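Local coordinates for protein probable acetyltransferase (PDB 1NSL) that probably transfers an acetyl group from acetyl-coenzyme A to the N-terminal amine of proteins, perhaps ribosomal ones, at residues C[87-90]-C[91-94]; C[141-144]-C[145-149]. All blocks are in the same frame, centred on the assembly; numbering follows the deposited sequence.

Interaction 1 (C[87-90]-C[91-94]); sequences NLDQ and VNRK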
ATOM      1  N   ASN C  87      11.645  -5.677 -19.066  1.00 30.04           N
ATOM      2  CA  ASN C  87      12.213  -4.405 -19.491  1.00 31.27           C
ATOM      3  C   ASN C  87      11.339  -3.782 -20.521  1.00 30.71           C
ATOM      4  O   ASN C  87      11.800  -3.394 -21.581  1.00 31.28           O
ATOM      5  CB  ASN C  87      13.611  -4.532 -20.048  1.00 32.70           C
ATOM      6  CG  ASN C  87      14.571  -5.131 -19.047  1.00 38.78           C
ATOM      7  OD1 ASN C  87      14.153  -5.541 -17.950  1.00 42.11           O
ATOM      8  ND2 ASN C  87      15.867  -5.215 -19.415  1.00 42.79           N
ATOM      9  N   LEU C  88      10.068  -3.683 -20.220  1.00 29.96           N
ATOM     10  CA  LEU C  88       9.161  -3.138 -21.182  1.00 30.31           C
ATOM     11  C   LEU C  88       9.310  -1.647 -21.162  1.00 29.83           C
ATOM     12  O   LEU C  88       9.018  -1.030 -20.172  1.00 30.53           O
ATOM     13  CB  LEU C  88       7.767  -3.499 -20.773  1.00 30.62           C
ATOM     14  CG  LEU C  88       6.680  -3.577 -21.808  1.00 33.75           C
ATOM     15  CD1 LEU C  88       5.526  -4.337 -21.110  1.00 36.56           C
ATOM     16  CD2 LEU C  88       6.244  -2.182 -22.227  1.00 35.59           C
ATOM     17  N   ASP C  89       9.752  -1.056 -22.259  1.00 29.31           N
ATOM     18  CA  ASP C  89       9.951   0.365 -22.337  1.00 28.49           C
ATOM     19  C   ASP C  89       9.006   0.857 -23.425  1.00 29.24           C
ATOM     20  O   ASP C  89       9.345   0.827 -24.610  1.00 29.93           O
ATOM     21  CB  ASP C  89      11.400   0.568 -22.698  1.00 27.68           C
ATOM     22  CG  ASP C  89      11.837   2.000 -22.692  1.00 28.03           C
ATOM     23  OD1 ASP C  89      10.998   2.913 -22.694  1.00 30.20           O
ATOM     24  OD2 ASP C  89      13.043   2.304 -22.731  1.00 27.15           O
ATOM     25  N   GLN C  90       7.804   1.276 -23.024  1.00 29.72           N
ATOM     26  CA  GLN C  90       6.774   1.759 -23.953  1.00 30.23           C
ATOM     27  C   GLN C  90       7.216   2.988 -24.697  1.00 29.86           C
ATOM     28  O   GLN C  90       6.812   3.218 -25.825  1.00 30.63           O
ATOM     29  CB  GLN C  90       5.442   2.066 -23.243  1.00 30.62           C
ATOM     30  CG  GLN C  90       4.384   0.954 -23.316  1.00 33.31           C
ATOM     31  CD  GLN C  90       4.143   0.469 -24.751  1.00 35.66           C
ATOM     32  OE1 GLN C  90       4.645   1.069 -25.719  1.00 34.04           O
ATOM     33  NE2 GLN C  90       3.390  -0.620 -24.888  1.00 36.61           N
ATOM     34  N   VAL C  91       8.076   3.778 -24.097  1.00 29.70           N
ATOM     35  CA  VAL C  91       8.475   4.979 -24.797  1.00 29.66           C
ATOM     36  C   VAL C  91       9.381   4.658 -25.933  1.00 29.35           C
ATOM     37  O   VAL C  91       9.200   5.179 -27.026  1.00 30.33           O
ATOM     38  CB  VAL C  91       9.180   6.014 -23.919  1.00 29.68           C
ATOM     39  CG1 VAL C  91       9.212   7.338 -24.660  1.00 28.57           C
ATOM     40  CG2 VAL C  91       8.454   6.151 -22.600  1.00 30.16           C
ATOM     41  N   ASN C  92      10.379   3.828 -25.710  1.00 28.74           N
ATOM     42  CA  ASN C  92      11.235   3.530 -26.850  1.00 28.31           C
ATOM     43  C   ASN C  92      10.678   2.393 -27.676  1.00 27.94           C
ATOM     44  O   ASN C  92      11.267   1.965 -28.656  1.00 26.84           O
ATOM     45  CB  ASN C  92      12.666   3.269 -26.411  1.00 29.08           C
ATOM     46  CG  ASN C  92      13.248   4.431 -25.652  1.00 28.92           C
ATOM     47  OD1 ASN C  92      13.456   5.533 -26.195  1.00 29.75           O
ATOM     48  ND2 ASN C  92      13.493   4.205 -24.384  1.00 27.98           N
ATOM     49  N   ARG C  93       9.543   1.877 -27.232  1.00 27.82           N
ATOM     50  CA  ARG C  93       8.863   0.893 -28.009  1.00 28.39           C
ATOM     51  C   ARG C  93       9.612  -0.427 -28.112  1.00 28.55           C
ATOM     52  O   ARG C  93       9.562  -1.088 -29.153  1.00 28.12           O
ATOM     53  CB  ARG C  93       8.648   1.474 -29.399  1.00 28.53           C
ATOM     54  CG  ARG C  93       7.703   2.679 -29.408  1.00 29.54           C
ATOM     55  CD  ARG C  93       7.434   3.283 -30.785  1.00 31.16           C
ATOM     56  NE  ARG C  93       6.288   4.181 -30.683  1.00 36.08           N
ATOM     57  CZ  ARG C  93       5.674   4.788 -31.694  1.00 35.77           C
ATOM     58  NH1 ARG C  93       4.648   5.597 -31.452  1.00 36.70           N
ATOM     59  NH2 ARG C  93       6.088   4.611 -32.934  1.00 35.21           N
ATOM     60  N   LYS C  94      10.256  -0.839 -27.024  1.00 28.69           N
ATOM     61  CA  LYS C  94      11.070  -2.049 -27.071  1.00 29.14           C
ATOM     62  C   LYS C  94      10.968  -2.889 -25.823  1.00 30.43           C
ATOM     63  O   LYS C  94      10.471  -2.420 -24.800  1.00 31.66           O
ATOM     64  CB  LYS C  94      12.519  -1.644 -27.190  1.00 28.69           C
ATOM     65  CG  LYS C  94      13.022  -0.835 -26.054  1.00 25.24           C
ATOM     66  CD  LYS C  94      14.532  -0.607 -26.196  1.00 22.45           C
ATOM     67  CE  LYS C  94      15.065   0.279 -25.051  1.00 20.18           C
ATOM     68  NZ  LYS C  94      16.486   0.516 -25.266  1.00 21.55           N
TER
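The carboxylate of D89 is held across this tight hairpin turn by N92, one oxygen on the backbone and the other on the side chain. N92 N donates a nearly straight bond (169°) to OD1 of D89 at 3.2 Å, arriving from well above the carboxylate plane. ND2 of N92 reaches OD2 of D89 at 2.6 Å; that oxygen lies in the amide plane of N92 but is approached from above its own carboxylate, the two flat groups being turned 77° apart. V91 N adds a weak bond to OD1. With CG anti to the backbone N (chi1 -174°), the D89 carboxylate leans over the turn and meets these N-H groups. Beside it runs K94, on the same sheet face: its extended chain passes CE 3.7 Å from D89 OD2, while NZ stays 4.6 Å from that oxygen, an attraction of charges without contact.

Backbone bonds set this frame. D89 and K94 form an antiparallel hydrogen-bonded pair, D89 N to K94 O at 3.0 Å and K94 N to D89 O at 3.1 Å. R93 N also points weakly at D89 O, so R93 and K94 both face D89 as a G1 beta bulge, R93 with positive phi. The turn joins strand 78-89 to strand 94-101 and lies at a subunit interface: N92 OD1 and K94 NZ make weak bonds to the backbone of Y162 and G160 of a second subunit.

Replacing D89 by an alanine would probably leave N92 N and ND2 without these acceptors and the N92 amide with just its weak bond to the second subunit. Several N-H groups and a nearby lysine would together favour the ionised carboxylate, so that the turn is tied by one anionic group.

Interaction 2 (C[141-144]-C[145-149]); sequences KSRA and VPERI
S142 O takes the N-H of V145 at 2.7 Å, an almost straight bond (163°) although the donor stands above the carbonyl plane. It spans three residues, and it marks the proline kink of helix 140-149, which follows strand 130-136 in this GNAT fold. P146 has no N-H to offer the preceding turn, and its ring takes the place of a helix bond at this step. An i to i+4 bond appears again two residues on, where R148 N donates to A144 O at 3.2 Å.

V145 is buried. Its CG1 is anti to the backbone N (chi1 163°), which leaves CG2 beside that N, 4.0 Å from S142 O, and the side chain packs on I111 and T112 of helix 110-124. The ring of P146 faces the sheet, against I133 and Y173, so the kinked part of the helix is wedged between another helix and the strands.

E147, exposed but touching Y173, comes back over the preceding turn. Its chain is extended beyond CG and runs alongside the R143 carbonyl, CG lying 3.7 Å from R143 O. E147 OE2 ends 3.3 Å from that oxygen, two acceptors with no proton to share. The charges of R143 and E147 lie near each other without forming a salt bridge: E147 OE1 is 4.4 Å from R143 NH1, well out of the guanidinium plane, so the attraction is one of charge alone. The guanidinium is directed elsewhere by bends at chi2 and chi3, with NE bonded weakly to V137 O. S142, on the buried side, sends OG to a hydrogen bond with Y99 OH, while R143 NH1 donates to Y173 OH.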
ATOM      1  N   LYS C 141      22.956 -23.495 -26.355  1.00 31.00           N
ATOM      2  CA  LYS C 141      21.533 -23.816 -26.479  1.00 31.74           C
ATOM      3  C   LYS C 141      20.630 -22.596 -26.418  1.00 31.80           C
ATOM      4  O   LYS C 141      19.584 -22.577 -27.090  1.00 31.11           O
ATOM      5  CB  LYS C 141      21.059 -24.858 -25.477  1.00 31.72           C
ATOM      6  CG  LYS C 141      21.889 -26.094 -25.462  1.00 35.20           C
ATOM      7  CD  LYS C 141      20.992 -27.323 -25.735  1.00 39.95           C
ATOM      8  CE  LYS C 141      21.710 -28.649 -25.444  1.00 40.75           C
ATOM      9  NZ  LYS C 141      22.112 -29.312 -26.752  1.00 44.93           N
ATOM     10  N   SER C 142      21.008 -21.600 -25.618  1.00 31.49           N
ATOM     11  CA  SER C 142      20.182 -20.409 -25.567  1.00 32.79           C
ATOM     12  C   SER C 142      20.346 -19.508 -26.770  1.00 32.20           C
ATOM     13  O   SER C 142      19.368 -19.055 -27.393  1.00 33.20           O
ATOM     14  CB  SER C 142      20.462 -19.559 -24.351  1.00 33.34           C
ATOM     15  OG  SER C 142      19.611 -18.423 -24.480  1.00 36.51           O
ATOM     16  N   ARG C 143      21.589 -19.167 -27.019  1.00 31.64           N
ATOM     17  CA  ARG C 143      21.969 -18.422 -28.195  1.00 31.91           C
ATOM     18  C   ARG C 143      21.219 -18.925 -29.453  1.00 31.98           C
ATOM     19  O   ARG C 143      20.773 -18.135 -30.321  1.00 30.70           O
ATOM     20  CB  ARG C 143      23.454 -18.661 -28.406  1.00 32.42           C
ATOM     21  CG  ARG C 143      24.339 -17.866 -27.512  1.00 31.68           C
ATOM     22  CD  ARG C 143      24.772 -16.602 -28.146  1.00 29.38           C
ATOM     23  NE  ARG C 143      26.206 -16.621 -28.241  1.00 27.66           N
ATOM     24  CZ  ARG C 143      26.869 -16.054 -29.205  1.00 27.54           C
ATOM     25  NH1 ARG C 143      26.205 -15.423 -30.159  1.00 31.85           N
ATOM     26  NH2 ARG C 143      28.181 -16.089 -29.218  1.00 20.84           N
ATOM     27  N   ALA C 144      21.063 -20.242 -29.534  1.00 31.16           N
ATOM     28  CA  ALA C 144      20.420 -20.794 -30.696  1.00 32.17           C
ATOM     29  C   ALA C 144      19.026 -20.259 -30.856  1.00 32.62           C
ATOM     30  O   ALA C 144      18.472 -20.257 -31.951  1.00 33.28           O
ATOM     31  CB  ALA C 144      20.366 -22.282 -30.650  1.00 31.95           C
ATOM     32  N   VAL C 145      18.423 -19.787 -29.800  1.00 32.64           N
ATOM     33  CA  VAL C 145      17.057 -19.438 -30.050  1.00 33.16           C
ATOM     34  C   VAL C 145      16.849 -18.210 -30.941  1.00 33.28           C
ATOM     35  O   VAL C 145      16.149 -18.269 -31.934  1.00 34.22           O
ATOM     36  CB  VAL C 145      16.214 -19.423 -28.796  1.00 33.38           C
ATOM     37  CG1 VAL C 145      14.897 -18.645 -29.046  1.00 28.80           C
ATOM     38  CG2 VAL C 145      15.938 -20.873 -28.441  1.00 33.20           C
ATOM     39  N   PRO C 146      17.504 -17.127 -30.602  1.00 32.22           N
ATOM     40  CA  PRO C 146      17.422 -15.908 -31.399  1.00 31.36           C
ATOM     41  C   PRO C 146      17.864 -16.151 -32.862  1.00 30.01           C
ATOM     42  O   PRO C 146      17.203 -15.746 -33.800  1.00 29.67           O
ATOM     43  CB  PRO C 146      18.451 -14.998 -30.727  1.00 31.38           C
ATOM     44  CG  PRO C 146      18.592 -15.547 -29.390  1.00 32.32           C
ATOM     45  CD  PRO C 146      18.411 -17.025 -29.452  1.00 31.85           C
ATOM     46  N   GLU C 147      18.991 -16.803 -33.028  1.00 28.69           N
ATOM     47  CA  GLU C 147      19.576 -16.980 -34.337  1.00 29.04           C
ATOM     48  C   GLU C 147      18.695 -17.791 -35.281  1.00 28.63           C
ATOM     49  O   GLU C 147      18.755 -17.580 -36.470  1.00 28.32           O
ATOM     50  CB  GLU C 147      20.958 -17.624 -34.251  1.00 28.91           C
ATOM     51  CG  GLU C 147      22.051 -16.800 -33.565  1.00 32.16           C
ATOM     52  CD  GLU C 147      23.333 -17.612 -33.239  1.00 35.73           C
ATOM     53  OE1 GLU C 147      24.420 -17.314 -33.769  1.00 35.78           O
ATOM     54  OE2 GLU C 147      23.279 -18.566 -32.435  1.00 38.26           O
ATOM     55  N   ARG C 148      17.881 -18.685 -34.722  1.00 28.67           N
ATOM     56  CA  ARG C 148      16.970 -19.564 -35.442  1.00 27.90           C
ATOM     57  C   ARG C 148      15.797 -18.666 -35.837  1.00 28.16           C
ATOM     58  O   ARG C 148      15.369 -18.691 -36.965  1.00 29.52           O
ATOM     59  CB  ARG C 148      16.539 -20.770 -34.549  1.00 27.31           C
ATOM     60  CG  ARG C 148      15.826 -21.945 -35.184  1.00 25.16           C
ATOM     61  CD  ARG C 148      14.449 -22.216 -34.620  1.00 27.94           C
ATOM     62  NE  ARG C 148      14.156 -23.575 -34.112  1.00 27.16           N
ATOM     63  CZ  ARG C 148      13.332 -24.441 -34.688  1.00 25.12           C
ATOM     64  NH1 ARG C 148      12.746 -24.165 -35.827  1.00 26.62           N
ATOM     65  NH2 ARG C 148      13.106 -25.611 -34.149  1.00 25.57           N
ATOM     66  N   ILE C 149      15.286 -17.826 -34.970  1.00 27.24           N
ATOM     67  CA  ILE C 149      14.203 -16.975 -35.448  1.00 27.84           C
ATOM     68  C   ILE C 149      14.689 -15.768 -36.348  1.00 27.58           C
ATOM     69  O   ILE C 149      13.879 -15.001 -36.897  1.00 26.79           O
ATOM     70  CB  ILE C 149      13.400 -16.479 -34.252  1.00 28.27           C
ATOM     71  CG1 ILE C 149      12.648 -17.613 -33.585  1.00 28.79           C
ATOM     72  CG2 ILE C 149      12.408 -15.354 -34.623  1.00 30.26           C
ATOM     73  CD1 ILE C 149      12.380 -17.261 -32.153  1.00 27.81           C
TER

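How the interactions relate
Interaction 1 and interaction 2 do not touch: their centres are 22 Å apart and their nearest atoms about 15 Å. Interaction 1 is a hairpin turn, interaction 2 a kinked helix. The hairpin 87-94 opens strand 94-101, and R93 is bonded through its backbone to N129 and R130, where strand 130-136 starts; helix 140-149 follows the far end of that strand. Y99, on strand 94-101, meets S142 and so links the two regions. In GNAT enzymes acetyl-coenzyme A usually binds where the corresponding two parallel strands splay apart, so here the cleft would probably lie toward their far ends, nearer helix 140-149 than the hairpin. Only interaction 1 touches another subunit.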